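PDB 6DHX: TipC2 from Streptococcus intermedius B196, which probably acts as an immunity protein, protecting the cell against an antibacterial toxin exported by the type VII secretion system. Local coordinates for residues Glu95-Trp107 and Lys119-Tyr133. Sequence-based numbering, arbitrary orientation.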
ATOM      1  N   GLU A  95       4.401   0.486   7.455  1.00 25.85           N
ATOM      2  CA  GLU A  95       5.671   0.351   8.167  1.00 25.82           C
ATOM      3  C   GLU A  95       5.404   0.153   9.649  1.00 27.18           C
ATOM      4  O   GLU A  95       4.448   0.708  10.209  1.00 30.70           O
ATOM      5  CB  GLU A  95       6.594   1.588   7.966  1.00 26.62           C
ATOM      6  CG  GLU A  95       6.864   1.981   6.494  1.00 29.53           C
ATOM      7  CD  GLU A  95       7.948   3.063   6.350  1.00 39.74           C
ATOM      8  OE1 GLU A  95       8.368   3.644   7.372  1.00 39.28           O
ATOM      9  OE2 GLU A  95       8.365   3.339   5.198  1.00 36.84           O
ATOM     10  N   LYS A  96       6.249  -0.661  10.273  1.00 28.39           N
ATOM     11  CA  LYS A  96       6.118  -1.058  11.667  1.00 32.48           C
ATOM     12  C   LYS A  96       7.502  -1.112  12.280  1.00 37.40           C
ATOM     13  O   LYS A  96       8.458  -1.602  11.658  1.00 33.27           O
ATOM     14  CB  LYS A  96       5.443  -2.431  11.787  1.00 35.18           C
ATOM     15  CG  LYS A  96       5.008  -2.805  13.206  1.00 41.63           C
ATOM     16  CD  LYS A  96       4.504  -4.236  13.256  1.00 46.79           C
ATOM     17  CE  LYS A  96       5.600  -5.178  13.739  1.00 57.84           C
ATOM     18  NZ  LYS A  96       6.103  -4.816  15.100  1.00 63.50           N
ATOM     19  N   GLU A  97       7.628  -0.611  13.496  1.00 33.95           N
ATOM     20  CA  GLU A  97       8.910  -0.754  14.160  1.00 38.86           C
ATOM     21  C   GLU A  97       9.104  -2.223  14.552  1.00 43.91           C
ATOM     22  O   GLU A  97       8.167  -2.870  15.030  1.00 41.20           O
ATOM     23  CB  GLU A  97       8.978   0.166  15.381  1.00 43.23           C
ATOM     24  CG  GLU A  97      10.386   0.271  15.945  1.00 56.04           C
ATOM     25  CD  GLU A  97      10.422   0.827  17.365  1.00 72.09           C
ATOM     26  OE1 GLU A  97       9.357   0.843  18.032  1.00 77.08           O
ATOM     27  OE2 GLU A  97      11.523   1.227  17.814  1.00 72.30           O
ATOM     28  N   ILE A  98      10.294  -2.772  14.301  1.00 36.58           N
ATOM     29  CA  ILE A  98      10.594  -4.155  14.683  1.00 37.57           C
ATOM     30  C   ILE A  98      11.740  -4.267  15.660  1.00 44.69           C
ATOM     31  O   ILE A  98      11.893  -5.326  16.298  1.00 44.72           O
ATOM     32  CB  ILE A  98      10.859  -5.045  13.451  1.00 38.25           C
ATOM     33  CG1 ILE A  98      12.145  -4.623  12.732  1.00 42.55           C
ATOM     34  CG2 ILE A  98       9.651  -4.989  12.514  1.00 34.77           C
ATOM     35  CD1 ILE A  98      12.548  -5.602  11.662  1.00 43.68           C
ATOM     36  N   GLY A  99      12.526  -3.220  15.834  1.00 45.94           N
ATOM     37  CA  GLY A  99      13.564  -3.202  16.824  1.00 46.64           C
ATOM     38  C   GLY A  99      14.037  -1.779  16.967  1.00 54.69           C
ATOM     39  O   GLY A  99      13.521  -0.876  16.302  1.00 50.95           O
ATOM     40  N   PRO A 100      15.051  -1.541  17.800  1.00 51.50           N
ATOM     41  CA  PRO A 100      15.492  -0.153  18.013  1.00 52.44           C
ATOM     42  C   PRO A 100      16.105   0.393  16.730  1.00 47.75           C
ATOM     43  O   PRO A 100      17.035  -0.194  16.176  1.00 47.70           O
ATOM     44  CB  PRO A 100      16.519  -0.274  19.145  1.00 57.61           C
ATOM     45  CG  PRO A 100      17.079  -1.653  19.006  1.00 57.15           C
ATOM     46  CD  PRO A 100      15.967  -2.522  18.414  1.00 54.35           C
ATOM     47  N   ASN A 101      15.525   1.484  16.228  1.00 51.43           N
ATOM     48  CA  ASN A 101      15.975   2.160  15.005  1.00 50.77           C
ATOM     49  C   ASN A 101      15.795   1.306  13.748  1.00 44.10           C
ATOM     50  O   ASN A 101      16.478   1.516  12.747  1.00 46.81           O
ATOM     51  CB  ASN A 101      17.431   2.612  15.129  1.00 55.28           C
ATOM     52  CG  ASN A 101      17.658   3.486  16.344  1.00 67.51           C
ATOM     53  OD1 ASN A 101      17.116   4.588  16.434  1.00 72.91           O
ATOM     54  ND2 ASN A 101      18.458   3.000  17.288  1.00 70.76           N
ATOM     55  N   VAL A 102      14.870   0.355  13.745  1.00 40.65           N
ATOM     56  CA  VAL A 102      14.677  -0.495  12.565  1.00 39.84           C
ATOM     57  C   VAL A 102      13.186  -0.679  12.341  1.00 35.48           C
ATOM     58  O   VAL A 102      12.462  -1.014  13.282  1.00 39.14           O
ATOM     59  CB  VAL A 102      15.370  -1.869  12.707  1.00 41.27           C
ATOM     60  CG1 VAL A 102      15.119  -2.717  11.448  1.00 41.58           C
ATOM     61  CG2 VAL A 102      16.898  -1.711  12.960  1.00 47.19           C
ATOM     62  N   ARG A 103      12.722  -0.452  11.102  1.00 32.45           N
ATOM     63  CA  ARG A 103      11.324  -0.663  10.733  1.00 34.24           C
ATOM     64  C   ARG A 103      11.261  -1.617   9.557  1.00 33.22           C
ATOM     65  O   ARG A 103      12.149  -1.625   8.695  1.00 35.06           O
ATOM     66  CB  ARG A 103      10.593   0.661  10.346  1.00 33.38           C
ATOM     67  CG  ARG A 103      10.767   1.800  11.410  1.00 36.67           C
ATOM     68  CD  ARG A 103       9.791   2.949  11.103  1.00 40.91           C
ATOM     69  NE  ARG A 103       9.885   3.468   9.730  1.00 44.45           N
ATOM     70  CZ  ARG A 103      10.804   4.356   9.335  1.00 44.17           C
ATOM     71  NH1 ARG A 103      11.711   4.796  10.200  1.00 45.41           N
ATOM     72  NH2 ARG A 103      10.819   4.793   8.075  1.00 40.65           N
ATOM     73  N   VAL A 104      10.224  -2.427   9.528  1.00 29.36           N
ATOM     74  CA  VAL A 104       9.897  -3.201   8.343  1.00 27.45           C
ATOM     75  C   VAL A 104       8.877  -2.423   7.524  1.00 34.97           C
ATOM     76  O   VAL A 104       8.034  -1.700   8.058  1.00 31.44           O
ATOM     77  CB  VAL A 104       9.372  -4.594   8.736  1.00 30.82           C
ATOM     78  CG1 VAL A 104       7.968  -4.473   9.391  1.00 30.24           C
ATOM     79  CG2 VAL A 104       9.341  -5.519   7.564  1.00 30.59           C
ATOM     80  N   ARG A 105       9.002  -2.509   6.212  1.00 27.74           N
ATOM     81  CA  ARG A 105       8.068  -1.859   5.304  1.00 29.53           C
ATOM     82  C   ARG A 105       7.486  -2.946   4.437  1.00 31.96           C
ATOM     83  O   ARG A 105       8.232  -3.655   3.761  1.00 30.83           O
ATOM     84  CB  ARG A 105       8.769  -0.837   4.428  1.00 30.72           C
ATOM     85  CG  ARG A 105       9.841  -0.033   5.104  1.00 49.27           C
ATOM     86  CD  ARG A 105      10.626   0.739   4.031  1.00 59.54           C
ATOM     87  NE  ARG A 105       9.994   2.009   3.636  1.00 61.46           N
ATOM     88  CZ  ARG A 105       9.016   2.169   2.742  1.00 64.09           C
ATOM     89  NH1 ARG A 105       8.560   3.393   2.483  1.00 56.26           N
ATOM     90  NH2 ARG A 105       8.464   1.128   2.143  1.00 67.86           N
ATOM     91  N   ILE A 106       6.169  -3.091   4.438  1.00 22.97           N
ATOM     92  CA  ILE A 106       5.555  -4.080   3.573  1.00 21.85           C
ATOM     93  C   ILE A 106       4.869  -3.311   2.451  1.00 24.37           C
ATOM     94  O   ILE A 106       4.057  -2.406   2.704  1.00 26.33           O
ATOM     95  CB  ILE A 106       4.612  -5.008   4.366  1.00 26.54           C
ATOM     96  CG1 ILE A 106       5.485  -5.854   5.315  1.00 35.09           C
ATOM     97  CG2 ILE A 106       3.877  -5.960   3.468  1.00 23.37           C
ATOM     98  CD1 ILE A 106       4.685  -6.711   6.317  1.00 41.38           C
ATOM     99  N   TRP A 107       5.210  -3.684   1.226  1.00 23.53           N
ATOM    100  CA  TRP A 107       5.047  -2.902   0.012  1.00 28.48           C
ATOM    101  C   TRP A 107       4.194  -3.709  -0.947  1.00 27.85           C
ATOM    102  O   TRP A 107       4.584  -4.814  -1.344  1.00 26.83           O
ATOM    103  CB  TRP A 107       6.463  -2.707  -0.542  1.00 33.86           C
ATOM    104  CG  TRP A 107       6.692  -1.849  -1.619  1.00 32.92           C
ATOM    105  CD1 TRP A 107       6.702  -2.172  -2.951  1.00 35.56           C
ATOM    106  CD2 TRP A 107       7.082  -0.496  -1.529  1.00 33.64           C
ATOM    107  NE1 TRP A 107       7.062  -1.086  -3.693  1.00 36.59           N
ATOM    108  CE2 TRP A 107       7.295  -0.035  -2.846  1.00 37.67           C
ATOM    109  CE3 TRP A 107       7.289   0.374  -0.465  1.00 39.90           C
ATOM    110  CZ2 TRP A 107       7.686   1.274  -3.129  1.00 46.29           C
ATOM    111  CZ3 TRP A 107       7.668   1.679  -0.750  1.00 46.83           C
ATOM    112  CH2 TRP A 107       7.864   2.113  -2.066  1.00 42.96           C
ATOM    113  N   LYS A 119       3.642  -8.347  -3.575  1.00 23.72           N
ATOM    114  CA  LYS A 119       3.837  -8.033  -2.167  1.00 26.06           C
ATOM    115  C   LYS A 119       5.320  -8.224  -1.900  1.00 27.49           C
ATOM    116  O   LYS A 119       5.888  -9.246  -2.304  1.00 30.93           O
ATOM    117  CB  LYS A 119       2.992  -8.948  -1.264  1.00 29.64           C
ATOM    118  CG  LYS A 119       1.484  -8.800  -1.508  1.00 32.78           C
ATOM    119  CD  LYS A 119       0.551  -9.993  -1.225  1.00 34.18           C
ATOM    120  CE  LYS A 119       0.465 -10.376   0.210  1.00 40.04           C
ATOM    121  NZ  LYS A 119      -0.554 -11.474   0.365  1.00 43.93           N
ATOM    122  N   SER A 120       5.960  -7.227  -1.301  1.00 25.46           N
ATOM    123  CA  SER A 120       7.397  -7.337  -1.049  1.00 28.58           C
ATOM    124  C   SER A 120       7.712  -6.691   0.307  1.00 24.65           C
ATOM    125  O   SER A 120       6.847  -6.048   0.941  1.00 24.05           O
ATOM    126  CB  SER A 120       8.170  -6.719  -2.227  1.00 31.58           C
ATOM    127  OG  SER A 120       8.065  -5.321  -2.214  1.00 38.88           O
ATOM    128  N   VAL A 121       8.941  -6.904   0.781  1.00 26.21           N
ATOM    129  CA  VAL A 121       9.369  -6.485   2.118  1.00 29.16           C
ATOM    130  C   VAL A 121      10.670  -5.705   2.011  1.00 29.34           C
ATOM    131  O   VAL A 121      11.623  -6.159   1.348  1.00 28.08           O
ATOM    132  CB  VAL A 121       9.616  -7.682   3.056  1.00 40.61           C
ATOM    133  CG1 VAL A 121       9.718  -7.176   4.431  1.00 32.12           C
ATOM    134  CG2 VAL A 121       8.549  -8.676   2.970  1.00 43.86           C
ATOM    135  N   LYS A 122      10.735  -4.583   2.712  1.00 29.81           N
ATOM    136  CA  LYS A 122      11.916  -3.740   2.781  1.00 28.77           C
ATOM    137  C   LYS A 122      12.196  -3.406   4.242  1.00 29.68           C
ATOM    138  O   LYS A 122      11.366  -3.638   5.137  1.00 33.35           O
ATOM    139  CB  LYS A 122      11.702  -2.443   1.970  1.00 33.55           C
ATOM    140  CG  LYS A 122      11.406  -2.645   0.472  1.00 36.83           C
ATOM    141  CD  LYS A 122      11.132  -1.275  -0.182  1.00 41.85           C
ATOM    142  CE  LYS A 122      10.607  -1.374  -1.632  1.00 47.38           C
ATOM    143  NZ  LYS A 122      10.485  -2.772  -2.066  1.00 52.72           N
ATOM    144  N   ILE A 123      13.370  -2.829   4.485  1.00 30.83           N
ATOM    145  CA  ILE A 123      13.796  -2.422   5.809  1.00 29.53           C
ATOM    146  C   ILE A 123      14.126  -0.936   5.772  1.00 39.10           C
ATOM    147  O   ILE A 123      14.649  -0.432   4.774  1.00 41.92           O
ATOM    148  CB  ILE A 123      15.026  -3.251   6.270  1.00 31.28           C
ATOM    149  CG1 ILE A 123      14.620  -4.723   6.466  1.00 32.74           C
ATOM    150  CG2 ILE A 123      15.629  -2.666   7.490  1.00 34.89           C
ATOM    151  CD1 ILE A 123      13.709  -4.960   7.713  1.00 34.80           C
ATOM    152  N   ALA A 124      13.801  -0.227   6.848  1.00 35.94           N
ATOM    153  CA  ALA A 124      14.281   1.134   7.070  1.00 37.35           C
ATOM    154  C   ALA A 124      15.133   1.168   8.332  1.00 41.96           C
ATOM    155  O   ALA A 124      14.708   0.675   9.384  1.00 40.97           O
ATOM    156  CB  ALA A 124      13.104   2.122   7.204  1.00 40.27           C
ATOM    157  N   LEU A 125      16.339   1.734   8.218  1.00 41.22           N
ATOM    158  CA  LEU A 125      17.226   1.966   9.354  1.00 45.38           C
ATOM    159  C   LEU A 125      17.171   3.432   9.731  1.00 50.40           C
ATOM    160  O   LEU A 125      17.385   4.298   8.880  1.00 57.36           O
ATOM    161  CB  LEU A 125      18.666   1.592   9.023  1.00 48.80           C
ATOM    162  CG  LEU A 125      18.916   0.159   8.603  1.00 47.64           C
ATOM    163  CD1 LEU A 125      20.434  -0.068   8.482  1.00 47.06           C
ATOM    164  CD2 LEU A 125      18.293  -0.779   9.618  1.00 50.74           C
ATOM    165  N   GLU A 126      16.888   3.713  10.996  1.00 49.22           N
ATOM    166  CA  GLU A 126      16.778   5.094  11.443  1.00 50.27           C
ATOM    167  C   GLU A 126      18.114   5.525  12.017  1.00 58.11           C
ATOM    168  O   GLU A 126      18.560   4.980  13.032  1.00 59.40           O
ATOM    169  CB  GLU A 126      15.689   5.249  12.490  1.00 52.89           C
ATOM    170  CG  GLU A 126      14.346   4.775  12.035  1.00 49.86           C
ATOM    171  CD  GLU A 126      13.397   4.650  13.210  1.00 53.33           C
ATOM    172  OE1 GLU A 126      13.848   4.888  14.351  1.00 61.31           O
ATOM    173  OE2 GLU A 126      12.212   4.325  12.989  1.00 50.08           O
ATOM    174  N   LYS A 127      18.756   6.482  11.367  1.00 67.27           N
ATOM    175  CA  LYS A 127      20.033   7.023  11.821  1.00 80.71           C
ATOM    176  C   LYS A 127      19.820   8.488  12.201  1.00 90.28           C
ATOM    177  O   LYS A 127      20.283   9.406  11.514  1.00 97.37           O
ATOM    178  CB  LYS A 127      21.108   6.850  10.744  1.00 78.39           C
ATOM    179  N   GLY A 128      19.092   8.697  13.297  1.00 94.36           N
ATOM    180  CA  GLY A 128      18.748  10.024  13.760  1.00 98.64           C
ATOM    181  C   GLY A 128      17.741  10.729  12.873  1.00101.88           C
ATOM    182  O   GLY A 128      16.549  10.402  12.875  1.00 98.30           O
ATOM    183  N   ASP A 129      18.223  11.708  12.103  1.00107.67           N
ATOM    184  CA  ASP A 129      17.340  12.469  11.225  1.00107.88           C
ATOM    185  C   ASP A 129      16.859  11.626  10.049  1.00103.02           C
ATOM    186  O   ASP A 129      15.671  11.647   9.703  1.00103.79           O
ATOM    187  CB  ASP A 129      18.057  13.726  10.724  1.00108.98           C
ATOM    188  CG  ASP A 129      17.225  14.983  10.906  1.00112.35           C
ATOM    189  OD1 ASP A 129      16.063  14.878  11.354  1.00111.49           O
ATOM    190  OD2 ASP A 129      17.735  16.081  10.600  1.00114.88           O
ATOM    191  N   SER A 130      17.758  10.872   9.428  1.00 96.34           N
ATOM    192  CA  SER A 130      17.453  10.201   8.177  1.00 90.71           C
ATOM    193  C   SER A 130      17.031   8.752   8.400  1.00 85.75           C
ATOM    194  O   SER A 130      17.268   8.154   9.457  1.00 85.10           O
ATOM    195  CB  SER A 130      18.659  10.249   7.230  1.00 87.20           C
ATOM    196  N   ASP A 131      16.362   8.209   7.384  1.00 77.44           N
ATOM    197  CA  ASP A 131      16.199   6.776   7.199  1.00 68.77           C
ATOM    198  C   ASP A 131      17.094   6.339   6.048  1.00 64.39           C
ATOM    199  O   ASP A 131      17.181   7.026   5.027  1.00 67.04           O
ATOM    200  CB  ASP A 131      14.746   6.399   6.878  1.00 64.20           C
ATOM    201  CG  ASP A 131      13.786   6.620   8.051  1.00 68.60           C
ATOM    202  OD1 ASP A 131      14.163   6.400   9.222  1.00 73.04           O
ATOM    203  OD2 ASP A 131      12.626   6.995   7.797  1.00 72.55           O
ATOM    204  N   LYS A 132      17.762   5.201   6.220  1.00 54.24           N
ATOM    205  CA  LYS A 132      18.424   4.505   5.128  1.00 57.85           C
ATOM    206  C   LYS A 132      17.567   3.305   4.745  1.00 55.51           C
ATOM    207  O   LYS A 132      17.159   2.532   5.614  1.00 56.26           O
ATOM    208  CB  LYS A 132      19.832   4.055   5.533  1.00 52.50           C
ATOM    209  N   TYR A 133      17.301   3.144   3.455  1.00 45.68           N
ATOM    210  CA  TYR A 133      16.387   2.103   3.000  1.00 40.92           C
ATOM    211  C   TYR A 133      17.125   0.890   2.447  1.00 42.01           C
ATOM    212  O   TYR A 133      18.105   1.018   1.704  1.00 44.25           O
ATOM    213  CB  TYR A 133      15.422   2.683   1.975  1.00 38.04           C
ATOM    214  CG  TYR A 133      14.358   3.487   2.682  1.00 40.57           C
ATOM    215  CD1 TYR A 133      13.454   2.864   3.528  1.00 47.79           C
ATOM    216  CD2 TYR A 133      14.295   4.869   2.563  1.00 51.24           C
ATOM    217  CE1 TYR A 133      12.481   3.598   4.199  1.00 52.83           C
ATOM    218  CE2 TYR A 133      13.324   5.601   3.230  1.00 57.78           C
ATOM    219  CZ  TYR A 133      12.425   4.954   4.047  1.00 57.94           C
ATOM    220  OH  TYR A 133      11.452   5.668   4.720  1.00 73.31           O
TER
HETATM  221  O   HOH W   1       8.764   6.037   5.054  1.00 56.92           O
HETATM  222  O   HOH W   2       5.988  -5.079  -4.198  1.00 28.12           O
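Residues 102-107 and 119-127 are parts of the two arms of an antiparallel beta hairpin, strands 102-111 and 116-127, in the sheet of TipC2. Arg103, Arg105 and Trp107 pair with Ala124, Lys122 and Ser120 as hydrogen-bonded pairs. Val102, Val104 and Ile106 form the non-hydrogen-bonded pairs with Leu125, Ile123 and Val121. One more backbone bond, from Glu126 N to Asn101 O, extends the pairing to the turn Gly99-Val102.

The face bearing Arg103 carries a salt-bridge network. The chain of Arg103 bends at CG-CD (chi3 -54°), and its guanidinium lies over Ala124, with NH2 3.6 Å from the CB of Ala124. All its acid partners sit at the guanidinium edge. Asp131 is gripped end-on: Arg103 NH1 bonds Asp131 OD1 at 3.1 Å and Arg103 NH2 bonds Asp131 OD2 at 2.9 Å. Both nitrogens come from above the carboxylate plane. Arg103 NH1 also meets OE2 of Glu126 at 2.9 Å, on the anti side. On the neighbouring strand Glu95 takes NE and NH2 side-on, both through OE1.

Further along this face, Lys122 lies over the indole of Trp107. Its CE is 3.6 Å from CD2 of Trp107, and its NZ makes a cation-pi contact 3.9 Å from the centroid of the five-membered ring.

The other face is apolar. CG2 of Val104 meets CG1 of Val121 at 3.6 Å, and Val102 lies beside Leu125. Helices 137-146 and 151-173 pack on this side, with Leu144 on Val104 and Leu154 on Ile106.

The hairpin is thus two-sided, apolar toward the helices and largely charged or polar on the face of Arg103 and Lys122. Three carboxylates around one guanidinium fix its rotation. Its positive charge probably eases their mutual repulsion in part, with Arg105 nearby in the same network.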